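PDB 5MQR: beta-L-arabinobiosidase from Bacteroides thetaiotaomicron, which probably hydrolyses arabinofuranose-containing side chains of plant pectin, as a multidomain glycoside hydrolase of a gut bacterium. Local coordinates for residues 200-205 against 226-231; 961-966 against 1031-1036; 652-657 against 671-676. All coordinates share one frame; numbering follows the deposited sequence.

In the fold
All three contacts are buried; contact 2 alone includes an exposed touching residue, Asn964. Contact 1 lies in the N-terminal beta-propeller, its centre 64 Å from that of contact 2 and 69 Å from that of contact 3. Contacts 2 and 3 are neighbours in the C-terminal half, about 10 Å apart at their nearest atoms, and helix 1022-1029 borders both: Thr1027 bonds Arg1033 of contact 2, while Asn1022 touches Arg675 and Trp676 of contact 3. In contact 1 a helix lies over a propeller-blade sheet and meets its outermost strand through one pair of aromatic rings. Helix meets loop in contact 2 through amides, a guanidinium and water, whereas helix packs on helix in contact 3 through selenomethionine and aromatic groups.

Contact 1 (200-205 against 226-231); sequences PIYFIY and REFVKA
Phe228, in the first turns of helix 226-236, reaches across to Tyr202 on strand 202-206, and this pair of rings carries the contact. The helix opens with Arg226, which is exposed and serves the helix through its carbonyl, taking the backbone bond of Lys230. The carbonyl of Glu227 receives the N-H of Ala231, with Ala231 N 3.0 Å from Glu227 O. At Phe228, whose backbone N donates to Asp225 OD1 at the start of the helix, the side chain swings toward the strand. Its CG is anti to the backbone N (chi1 169°), and its CE2 and CZ atoms come against CD1 and CE1 of the tyrosine. The closest approach is 3.5 Å, from Phe228 CE2 to Tyr202 CD1. The ring planes lie at 41° with centroids 5.3 Å apart, an oblique meeting between a parallel stack and a T-shape. Strand 202-206 is the outermost of a four-stranded antiparallel sheet of the kind that forms a propeller blade, and the helix lies over the sheet: Phe228 also touches Glu191 and Ile164 on two inner strands. Just beyond Tyr202 a classic beta bulge, with Ile204 and Tyr205 both facing Arg187, turns the strand. Farther along the helix, Lys230 leans back one turn toward Glu227 in a long salt bridge, Lys230 NZ to Glu227 OE2 at 3.8 Å. Ala231 turns its small methyl group to Ile164 of the sheet and to Ser158, and the next turns carry Cys232 and Ile235, which receive the side chain of Ile204.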
loop_
_atom_site.group_PDB
_atom_site.type_symbol
_atom_site.label_atom_id
_atom_site.label_comp_id
_atom_site.label_asym_id
_atom_site.label_seq_id
_atom_site.Cartn_x
_atom_site.Cartn_y
_atom_site.Cartn_z
ATOM N N PRO A 200 12.889 -7.215 -46.411
ATOM C CA PRO A 200 14.257 -6.869 -46.783
ATOM C C PRO A 200 14.786 -5.666 -46.007
ATOM O O PRO A 200 14.010 -4.890 -45.441
ATOM C CB PRO A 200 14.184 -6.604 -48.298
ATOM C CG PRO A 200 12.844 -7.121 -48.749
ATOM C CD PRO A 200 11.950 -7.079 -47.544
ATOM N N ILE A 201 16.112 -5.580 -45.932
ATOM C CA ILE A 201 16.782 -4.467 -45.299
ATOM C C ILE A 201 16.848 -3.289 -46.265
ATOM O O ILE A 201 17.218 -3.455 -47.422
ATOM C CB ILE A 201 18.216 -4.823 -44.849
ATOM C CG1 ILE A 201 18.177 -5.969 -43.830
ATOM C CG2 ILE A 201 18.893 -3.591 -44.224
ATOM C CD1 ILE A 201 19.519 -6.601 -43.569
ATOM N N TYR A 202 16.480 -2.110 -45.774
ATOM C CA TYR A 202 16.683 -0.881 -46.511
ATOM C C TYR A 202 17.367 0.178 -45.640
ATOM O O TYR A 202 17.301 0.137 -44.410
ATOM C CB TYR A 202 15.358 -0.309 -47.007
ATOM C CG TYR A 202 14.535 -1.224 -47.878
ATOM C CD1 TYR A 202 13.628 -2.133 -47.313
ATOM C CD2 TYR A 202 14.608 -1.152 -49.263
ATOM C CE1 TYR A 202 12.855 -2.970 -48.112
ATOM C CE2 TYR A 202 13.839 -1.979 -50.060
ATOM C CZ TYR A 202 12.966 -2.882 -49.479
ATOM O OH TYR A 202 12.207 -3.690 -50.277
ATOM N N PHE A 203 18.005 1.128 -46.310
ATOM C CA PHE A 203 18.460 2.338 -45.674
ATOM C C PHE A 203 17.318 3.343 -45.563
ATOM O O PHE A 203 16.587 3.597 -46.524
ATOM C CB PHE A 203 19.598 2.975 -46.457
ATOM C CG PHE A 203 20.936 2.419 -46.122
ATOM C CD1 PHE A 203 21.679 2.962 -45.086
ATOM C CD2 PHE A 203 21.449 1.352 -46.835
ATOM C CE1 PHE A 203 22.914 2.467 -44.768
ATOM C CE2 PHE A 203 22.690 0.839 -46.526
ATOM C CZ PHE A 203 23.427 1.399 -45.489
ATOM N N ILE A 204 17.199 3.916 -44.378
ATOM C CA ILE A 204 16.283 5.007 -44.112
ATOM C C ILE A 204 17.023 6.370 -44.003
ATOM O O ILE A 204 16.411 7.427 -44.209
ATOM C CB ILE A 204 15.436 4.695 -42.856
ATOM C CG1 ILE A 204 14.242 5.652 -42.744
ATOM C CG2 ILE A 204 16.268 4.763 -41.585
ATOM C CD1 ILE A 204 13.202 5.262 -41.700
ATOM N N TYR A 205 18.319 6.350 -43.678
ATOM C CA TYR A 205 19.121 7.566 -43.578
ATOM C C TYR A 205 20.557 7.283 -44.029
ATOM O O TYR A 205 21.132 6.251 -43.669
ATOM C CB TYR A 205 19.107 8.073 -42.132
ATOM C CG TYR A 205 19.995 9.272 -41.892
ATOM C CD1 TYR A 205 19.514 10.576 -42.080
ATOM C CD2 TYR A 205 21.329 9.105 -41.485
ATOM C CE1 TYR A 205 20.329 11.685 -41.854
ATOM C CE2 TYR A 205 22.164 10.203 -41.260
ATOM C CZ TYR A 205 21.668 11.500 -41.440
ATOM O OH TYR A 205 22.510 12.588 -41.217
ATOM N N ARG A 226 3.854 -0.326 -50.361
ATOM C CA ARG A 226 3.467 1.068 -50.076
ATOM C C ARG A 226 3.332 1.349 -48.604
ATOM O O ARG A 226 3.714 2.417 -48.155
ATOM C CB ARG A 226 2.140 1.439 -50.754
ATOM C CG ARG A 226 2.246 1.645 -52.261
ATOM C CD ARG A 226 0.970 2.284 -52.801
ATOM N NE ARG A 226 1.052 2.638 -54.223
ATOM C CZ ARG A 226 0.222 3.486 -54.869
ATOM N NH1 ARG A 226 -0.781 4.121 -54.232
ATOM N NH2 ARG A 226 0.395 3.714 -56.182
ATOM N N GLU A 227 2.753 0.400 -47.874
ATOM C CA GLU A 227 2.499 0.568 -46.450
ATOM C C GLU A 227 3.772 0.505 -45.607
ATOM O O GLU A 227 3.845 1.150 -44.569
ATOM C CB GLU A 227 1.457 -0.445 -45.947
ATOM C CG GLU A 227 0.054 -0.182 -46.493
ATOM C CD GLU A 227 -0.504 1.186 -46.107
ATOM O OE1 GLU A 227 -0.454 1.541 -44.899
ATOM O OE2 GLU A 227 -0.976 1.894 -47.022
ATOM N N PHE A 228 4.760 -0.274 -46.056
ATOM C CA PHE A 228 6.089 -0.253 -45.449
ATOM C C PHE A 228 6.748 1.129 -45.650
ATOM O O PHE A 228 7.278 1.681 -44.718
ATOM C CB PHE A 228 6.966 -1.368 -46.023
ATOM C CG PHE A 228 8.398 -1.249 -45.652
ATOM C CD1 PHE A 228 8.829 -1.657 -44.405
ATOM C CD2 PHE A 228 9.321 -0.701 -46.541
ATOM C CE1 PHE A 228 10.158 -1.536 -44.045
ATOM C CE2 PHE A 228 10.652 -0.580 -46.193
ATOM C CZ PHE A 228 11.071 -1.000 -44.936
ATOM N N VAL A 229 6.693 1.662 -46.867
ATOM C CA VAL A 229 7.259 2.969 -47.173
ATOM C C VAL A 229 6.626 4.032 -46.279
ATOM O O VAL A 229 7.339 4.833 -45.683
ATOM C CB VAL A 229 7.108 3.336 -48.679
ATOM C CG1 VAL A 229 7.532 4.788 -48.955
ATOM C CG2 VAL A 229 7.915 2.375 -49.542
ATOM N N LYS A 230 5.299 4.005 -46.156
ATOM C CA LYS A 230 4.578 4.924 -45.258
ATOM C C LYS A 230 5.021 4.792 -43.810
ATOM O O LYS A 230 5.106 5.794 -43.110
ATOM C CB LYS A 230 3.028 4.764 -45.348
ATOM C CG LYS A 230 2.404 5.543 -46.505
ATOM C CD LYS A 230 0.968 5.137 -46.913
ATOM C CE LYS A 230 0.831 5.268 -48.439
ATOM N NZ LYS A 230 -0.552 5.156 -49.012
ATOM N N ALA A 231 5.253 3.555 -43.370
ATOM C CA ALA A 231 5.689 3.264 -42.006
ATOM C C ALA A 231 7.061 3.886 -41.711
ATOM O O ALA A 231 7.267 4.449 -40.626
ATOM C CB ALA A 231 5.711 1.755 -41.739
#

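Contact 2 (961-966 against 1031-1036); sequences FMNNYP and GLRPRL
The amide of Asn963 lies flat on the guanidinium of Arg1033, their planes only 7° apart. Asn963 CG is 3.3 Å from Arg1033 NE, and ND2 sits over the same face, offset toward the rim. The two side chains arrive from opposite directions, one from the end of helix 948-964, the other from the loop after helix 1022-1029; bends at chi2 and at chi3 (-61°) fold the arginine chain on its way to the amide. Since the groups stack, no hydrogen bond joins them: Asn963 ND2 donates to Ala959 O, and its OD1 accepts from Asn1043. Asn964 instead stands at the guanidinium edge, its amide turned 60° from that plane, and two waters bridge the gap. Water 1 is 2.9 Å from Arg1033 NE and 2.7 Å from Asn964 OD1, to which it donates; water 2 accepts from both Asn964 ND2 and Arg1033 NH2. Asn964 ND2 also bonds Asn895. Helix 948-964 belongs to the MGH1-like glycoside hydrolase region and the loop to the GH65-type C-terminal region, so the contact joins the two. Neutral acceptors, Asn960 OD1 at NH2, Thr1027 O at NH1 and two waters, hold the guanidinium, and their dipoles would probably stabilise its positive charge.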
loop_
_atom_site.group_PDB
_atom_site.type_symbol
_atom_site.label_atom_id
_atom_site.label_comp_id
_atom_site.label_asym_id
_atom_site.label_seq_id
_atom_site.Cartn_x
_atom_site.Cartn_y
_atom_site.Cartn_z
ATOM N N PHE A 961 -29.004 7.772 8.872
ATOM C CA PHE A 961 -29.883 8.408 7.915
ATOM C C PHE A 961 -29.211 8.467 6.557
ATOM O O PHE A 961 -29.816 8.090 5.564
ATOM C CB PHE A 961 -30.220 9.815 8.377
ATOM C CG PHE A 961 -31.191 10.537 7.490
ATOM C CD1 PHE A 961 -32.500 10.059 7.320
ATOM C CD2 PHE A 961 -30.832 11.762 6.890
ATOM C CE1 PHE A 961 -33.393 10.761 6.536
ATOM C CE2 PHE A 961 -31.737 12.461 6.113
ATOM C CZ PHE A 961 -33.002 11.954 5.926
HETATM N N MSE A 962 -27.953 8.892 6.526
HETATM C CA MSE A 962 -27.238 9.023 5.251
HETATM C C MSE A 962 -26.898 7.695 4.615
HETATM O O MSE A 962 -26.874 7.580 3.380
HETATM C CB MSE A 962 -25.996 9.863 5.448
HETATM C CG MSE A 962 -26.419 11.313 5.658
HETATM SE SE MSE A 962 -24.851 12.423 6.081
HETATM C CE MSE A 962 -24.169 12.532 4.243
ATOM N N ASN A 963 -26.640 6.683 5.432
ATOM C CA ASN A 963 -26.371 5.347 4.916
ATOM C C ASN A 963 -27.615 4.552 4.525
ATOM O O ASN A 963 -27.567 3.839 3.537
ATOM C CB ASN A 963 -25.580 4.513 5.928
ATOM C CG ASN A 963 -24.112 4.785 5.870
ATOM O OD1 ASN A 963 -23.398 4.123 5.117
ATOM N ND2 ASN A 963 -23.641 5.769 6.647
ATOM N N ASN A 964 -28.701 4.651 5.299
ATOM C CA ASN A 964 -29.795 3.682 5.197
ATOM C C ASN A 964 -31.068 4.240 4.572
ATOM O O ASN A 964 -31.972 3.482 4.309
ATOM C CB ASN A 964 -30.102 3.076 6.579
ATOM C CG ASN A 964 -28.902 2.402 7.202
ATOM O OD1 ASN A 964 -28.044 1.874 6.507
ATOM N ND2 ASN A 964 -28.828 2.425 8.518
ATOM N N TYR A 965 -31.132 5.545 4.311
ATOM C CA TYR A 965 -32.363 6.187 3.846
ATOM C C TYR A 965 -32.099 6.875 2.495
ATOM O O TYR A 965 -31.035 7.454 2.310
ATOM C CB TYR A 965 -32.870 7.207 4.877
ATOM C CG TYR A 965 -33.394 6.596 6.169
ATOM C CD1 TYR A 965 -32.532 5.995 7.094
ATOM C CD2 TYR A 965 -34.759 6.643 6.482
ATOM C CE1 TYR A 965 -33.019 5.439 8.275
ATOM C CE2 TYR A 965 -35.247 6.093 7.647
ATOM C CZ TYR A 965 -34.374 5.491 8.541
ATOM O OH TYR A 965 -34.868 4.946 9.694
ATOM N N PRO A 966 -33.055 6.790 1.547
ATOM C CA PRO A 966 -32.919 7.524 0.291
ATOM C C PRO A 966 -33.257 8.982 0.573
ATOM O O PRO A 966 -34.372 9.319 0.924
ATOM C CB PRO A 966 -33.956 6.867 -0.625
ATOM C CG PRO A 966 -35.032 6.395 0.314
ATOM C CD PRO A 966 -34.379 6.147 1.662
ATOM N N GLY A 1031 -16.575 5.052 7.520
ATOM C CA GLY A 1031 -17.764 4.446 6.997
ATOM C C GLY A 1031 -17.824 2.935 7.052
ATOM O O GLY A 1031 -18.587 2.338 6.276
ATOM N N LEU A 1032 -17.096 2.298 7.967
ATOM C CA LEU A 1032 -17.292 0.858 8.169
ATOM C C LEU A 1032 -18.640 0.631 8.828
ATOM O O LEU A 1032 -18.851 1.083 9.943
ATOM C CB LEU A 1032 -16.187 0.259 9.029
ATOM C CG LEU A 1032 -16.316 -1.229 9.415
ATOM C CD1 LEU A 1032 -16.360 -2.160 8.210
ATOM C CD2 LEU A 1032 -15.153 -1.605 10.315
ATOM N N ARG A 1033 -19.541 -0.063 8.138
ATOM C CA ARG A 1033 -20.901 -0.286 8.641
ATOM C C ARG A 1033 -21.088 -1.684 9.225
ATOM O O ARG A 1033 -21.259 -2.646 8.496
ATOM C CB ARG A 1033 -21.918 -0.047 7.516
ATOM C CG ARG A 1033 -21.737 1.288 6.772
ATOM C CD ARG A 1033 -21.940 2.516 7.656
ATOM N NE ARG A 1033 -23.289 2.568 8.217
ATOM C CZ ARG A 1033 -23.681 3.374 9.209
ATOM N NH1 ARG A 1033 -22.829 4.234 9.787
ATOM N NH2 ARG A 1033 -24.944 3.326 9.639
ATOM N N PRO A 1034 -21.065 -1.807 10.557
ATOM C CA PRO A 1034 -21.063 -3.180 11.086
ATOM C C PRO A 1034 -22.320 -3.945 10.756
ATOM O O PRO A 1034 -23.384 -3.347 10.664
ATOM C CB PRO A 1034 -20.928 -2.971 12.603
ATOM C CG PRO A 1034 -20.275 -1.625 12.727
ATOM C CD PRO A 1034 -20.855 -0.806 11.618
ATOM N N ARG A 1035 -22.181 -5.249 10.548
ATOM C CA ARG A 1035 -23.284 -6.118 10.144
ATOM C C ARG A 1035 -23.247 -7.442 10.868
ATOM O O ARG A 1035 -22.217 -7.843 11.399
ATOM C CB ARG A 1035 -23.211 -6.411 8.649
ATOM C CG ARG A 1035 -23.422 -5.202 7.762
ATOM C CD ARG A 1035 -22.838 -5.463 6.404
ATOM N NE ARG A 1035 -23.590 -6.496 5.694
ATOM C CZ ARG A 1035 -24.337 -6.302 4.606
ATOM N NH1 ARG A 1035 -24.463 -5.106 4.049
ATOM N NH2 ARG A 1035 -24.978 -7.334 4.053
ATOM N N LEU A 1036 -24.378 -8.140 10.839
ATOM C CA LEU A 1036 -24.509 -9.477 11.437
ATOM C C LEU A 1036 -23.898 -10.580 10.591
ATOM O O LEU A 1036 -23.576 -11.634 11.113
ATOM C CB LEU A 1036 -25.981 -9.822 11.652
ATOM C CG LEU A 1036 -26.750 -8.892 12.582
ATOM C CD1 LEU A 1036 -28.244 -9.043 12.383
ATOM C CD2 LEU A 1036 -26.354 -9.145 14.024
HETATM O O HOH W 1 -25.517 1.166 7.123
HETATM O O HOH W 2 -26.490 0.890 9.480
#

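Contact 3 (652-657 against 671-676); sequences EWMEEN and MYYYRW
Met654, a selenomethionine, brings its CE methyl to the backbone of the neighbouring helix, 3.7 Å from Tyr673 O and 4.0 Å from Tyr673 CD1. The methyl lies in the plane of the tyrosine ring, at its edge, and the bend at chi3 (77°) carries it there from an otherwise extended chain. Beside it, Trp653 CZ3 approaches the carbonyl oxygen of Trp676 at 4.1 Å. Helices 647-657 and 666-680 come close here, with Met654 CA 7.5 Å from Trp676 CA. In the next shell, Tyr672 CD2 covers one face of the Tyr673 ring over its centre. Phe661, whose carbonyl bonds Tyr673 OH, lies in strand 660-662, which links the two helices and pairs with strand 1053-1061 of the C-terminal sheet. Trp653 is backed by an edge-to-face neighbour, Tyr727, and by Asn657 ND2 over its ring, 3.4 Å above the plane. That nitrogen bonds Trp653 O at 3.0 Å, with an N-H...O angle of 160°, and Asn657 OD1 takes the N-H of Asp724. No hydrogen bond crosses the interface, so the helices meet by van der Waals contact of a methyl and an indole carbon with backbone carbonyls, and of the same methyl with a tyrosine edge.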
loop_
_atom_site.group_PDB
_atom_site.type_symbol
_atom_site.label_atom_id
_atom_site.label_comp_id
_atom_site.label_asym_id
_atom_site.label_seq_id
_atom_site.Cartn_x
_atom_site.Cartn_y
_atom_site.Cartn_z
ATOM N N GLU A 652 1.613 1.537 25.548
ATOM C CA GLU A 652 1.652 0.071 25.387
ATOM C C GLU A 652 0.234 -0.506 25.269
ATOM O O GLU A 652 -0.041 -1.318 24.367
ATOM C CB GLU A 652 2.423 -0.586 26.539
ATOM C CG GLU A 652 2.390 -2.113 26.543
ATOM C CD GLU A 652 3.306 -2.720 27.616
ATOM O OE1 GLU A 652 3.265 -2.272 28.788
ATOM O OE2 GLU A 652 4.079 -3.654 27.281
ATOM N N TRP A 653 -0.655 -0.080 26.165
ATOM C CA TRP A 653 -2.054 -0.463 26.085
ATOM C C TRP A 653 -2.659 -0.075 24.728
ATOM O O TRP A 653 -3.369 -0.879 24.134
ATOM C CB TRP A 653 -2.849 0.139 27.245
ATOM C CG TRP A 653 -4.326 -0.203 27.227
ATOM C CD1 TRP A 653 -4.946 -1.248 27.864
ATOM C CD2 TRP A 653 -5.350 0.500 26.528
ATOM N NE1 TRP A 653 -6.299 -1.218 27.611
ATOM C CE2 TRP A 653 -6.568 -0.162 26.785
ATOM C CE3 TRP A 653 -5.355 1.624 25.707
ATOM C CZ2 TRP A 653 -7.767 0.266 26.258
ATOM C CZ3 TRP A 653 -6.557 2.055 25.188
ATOM C CH2 TRP A 653 -7.747 1.376 25.465
HETATM N N MSE A 654 -2.378 1.131 24.242
HETATM C CA MSE A 654 -2.926 1.573 22.942
HETATM C C MSE A 654 -2.426 0.679 21.833
HETATM O O MSE A 654 -3.205 0.219 20.999
HETATM C CB MSE A 654 -2.595 3.046 22.645
HETATM C CG MSE A 654 -3.486 3.982 23.460
HETATM SE SE MSE A 654 -2.699 5.779 23.620
HETATM C CE MSE A 654 -3.152 6.371 21.804
ATOM N N GLU A 655 -1.123 0.412 21.822
ATOM C CA GLU A 655 -0.530 -0.442 20.807
ATOM C C GLU A 655 -1.207 -1.832 20.733
ATOM O O GLU A 655 -1.412 -2.354 19.649
ATOM C CB GLU A 655 0.980 -0.579 21.037
ATOM C CG GLU A 655 1.682 -1.315 19.912
ATOM C CD GLU A 655 3.197 -1.485 20.089
ATOM O OE1 GLU A 655 3.768 -1.299 21.192
ATOM O OE2 GLU A 655 3.813 -1.852 19.082
ATOM N N GLU A 656 -1.569 -2.398 21.880
ATOM C CA GLU A 656 -2.301 -3.686 21.964
ATOM C C GLU A 656 -3.758 -3.596 21.526
ATOM O O GLU A 656 -4.289 -4.570 21.031
ATOM C CB GLU A 656 -2.312 -4.240 23.410
ATOM C CG GLU A 656 -1.050 -4.963 23.829
ATOM C CD GLU A 656 -0.840 -5.079 25.353
ATOM O OE1 GLU A 656 -1.819 -4.955 26.143
ATOM O OE2 GLU A 656 0.337 -5.285 25.770
ATOM N N ASN A 657 -4.407 -2.455 21.743
ATOM C CA ASN A 657 -5.858 -2.369 21.641
ATOM C C ASN A 657 -6.449 -1.535 20.542
ATOM O O ASN A 657 -7.552 -1.832 20.130
ATOM C CB ASN A 657 -6.418 -1.926 22.977
ATOM C CG ASN A 657 -6.371 -3.033 23.978
ATOM O OD1 ASN A 657 -7.211 -3.928 23.937
ATOM N ND2 ASN A 657 -5.344 -3.033 24.831
HETATM N N MSE A 671 -7.031 13.907 17.384
HETATM C CA MSE A 671 -8.240 13.651 18.200
HETATM C C MSE A 671 -8.541 12.187 18.250
HETATM O O MSE A 671 -9.024 11.695 19.254
HETATM C CB MSE A 671 -9.456 14.413 17.676
HETATM C CG MSE A 671 -10.607 14.501 18.671
HETATM SE SE MSE A 671 -10.036 15.358 20.377
HETATM C CE MSE A 671 -9.246 16.995 19.619
ATOM N N TYR A 672 -8.263 11.476 17.155
ATOM C CA TYR A 672 -8.391 10.045 17.111
ATOM C C TYR A 672 -7.602 9.425 18.248
ATOM O O TYR A 672 -8.127 8.668 19.051
ATOM C CB TYR A 672 -7.909 9.491 15.759
ATOM C CG TYR A 672 -8.100 8.014 15.674
ATOM C CD1 TYR A 672 -9.305 7.473 15.266
ATOM C CD2 TYR A 672 -7.079 7.142 16.050
ATOM C CE1 TYR A 672 -9.484 6.103 15.219
ATOM C CE2 TYR A 672 -7.254 5.769 16.002
ATOM C CZ TYR A 672 -8.458 5.257 15.586
ATOM O OH TYR A 672 -8.643 3.890 15.585
ATOM N N TYR A 673 -6.330 9.771 18.318
ATOM C CA TYR A 673 -5.462 9.190 19.332
ATOM C C TYR A 673 -5.798 9.715 20.714
ATOM O O TYR A 673 -5.821 8.925 21.668
ATOM C CB TYR A 673 -3.966 9.347 18.953
ATOM C CG TYR A 673 -3.661 8.478 17.766
ATOM C CD1 TYR A 673 -3.496 7.100 17.910
ATOM C CD2 TYR A 673 -3.659 9.010 16.471
ATOM C CE1 TYR A 673 -3.278 6.289 16.791
ATOM C CE2 TYR A 673 -3.452 8.216 15.358
ATOM C CZ TYR A 673 -3.265 6.864 15.517
ATOM O OH TYR A 673 -3.073 6.098 14.405
ATOM N N TYR A 674 -6.119 11.007 20.829
ATOM C CA TYR A 674 -6.450 11.555 22.129
ATOM C C TYR A 674 -7.647 10.846 22.793
ATOM O O TYR A 674 -7.616 10.552 23.972
ATOM C CB TYR A 674 -6.726 13.063 22.053
ATOM C CG TYR A 674 -7.236 13.644 23.365
ATOM C CD1 TYR A 674 -6.375 13.857 24.427
ATOM C CD2 TYR A 674 -8.576 13.915 23.549
ATOM C CE1 TYR A 674 -6.825 14.353 25.633
ATOM C CE2 TYR A 674 -9.054 14.424 24.763
ATOM C CZ TYR A 674 -8.173 14.635 25.797
ATOM O OH TYR A 674 -8.623 15.148 26.984
ATOM N N ARG A 675 -8.688 10.584 22.029
ATOM C CA ARG A 675 -9.922 10.049 22.609
ATOM C C ARG A 675 -9.728 8.606 23.040
ATOM O O ARG A 675 -10.339 8.185 24.021
ATOM C CB ARG A 675 -11.099 10.192 21.650
ATOM C CG ARG A 675 -11.611 11.640 21.550
ATOM C CD ARG A 675 -12.222 12.150 22.856
ATOM N NE ARG A 675 -13.343 11.329 23.248
ATOM C CZ ARG A 675 -14.634 11.634 23.086
ATOM N NH1 ARG A 675 -15.037 12.805 22.571
ATOM N NH2 ARG A 675 -15.544 10.740 23.461
ATOM N N TRP A 676 -8.852 7.867 22.348
ATOM C CA TRP A 676 -8.495 6.545 22.857
ATOM C C TRP A 676 -7.704 6.647 24.174
ATOM O O TRP A 676 -7.972 5.901 25.097
ATOM C CB TRP A 676 -7.709 5.718 21.853
ATOM C CG TRP A 676 -8.496 5.156 20.746
ATOM C CD1 TRP A 676 -8.214 5.279 19.418
ATOM C CD2 TRP A 676 -9.669 4.344 20.833
ATOM N NE1 TRP A 676 -9.143 4.604 18.669
ATOM C CE2 TRP A 676 -10.055 4.028 19.504
ATOM C CE3 TRP A 676 -10.453 3.886 21.888
ATOM C CZ2 TRP A 676 -11.180 3.266 19.203
ATOM C CZ3 TRP A 676 -11.568 3.116 21.597
ATOM C CH2 TRP A 676 -11.924 2.812 20.262
#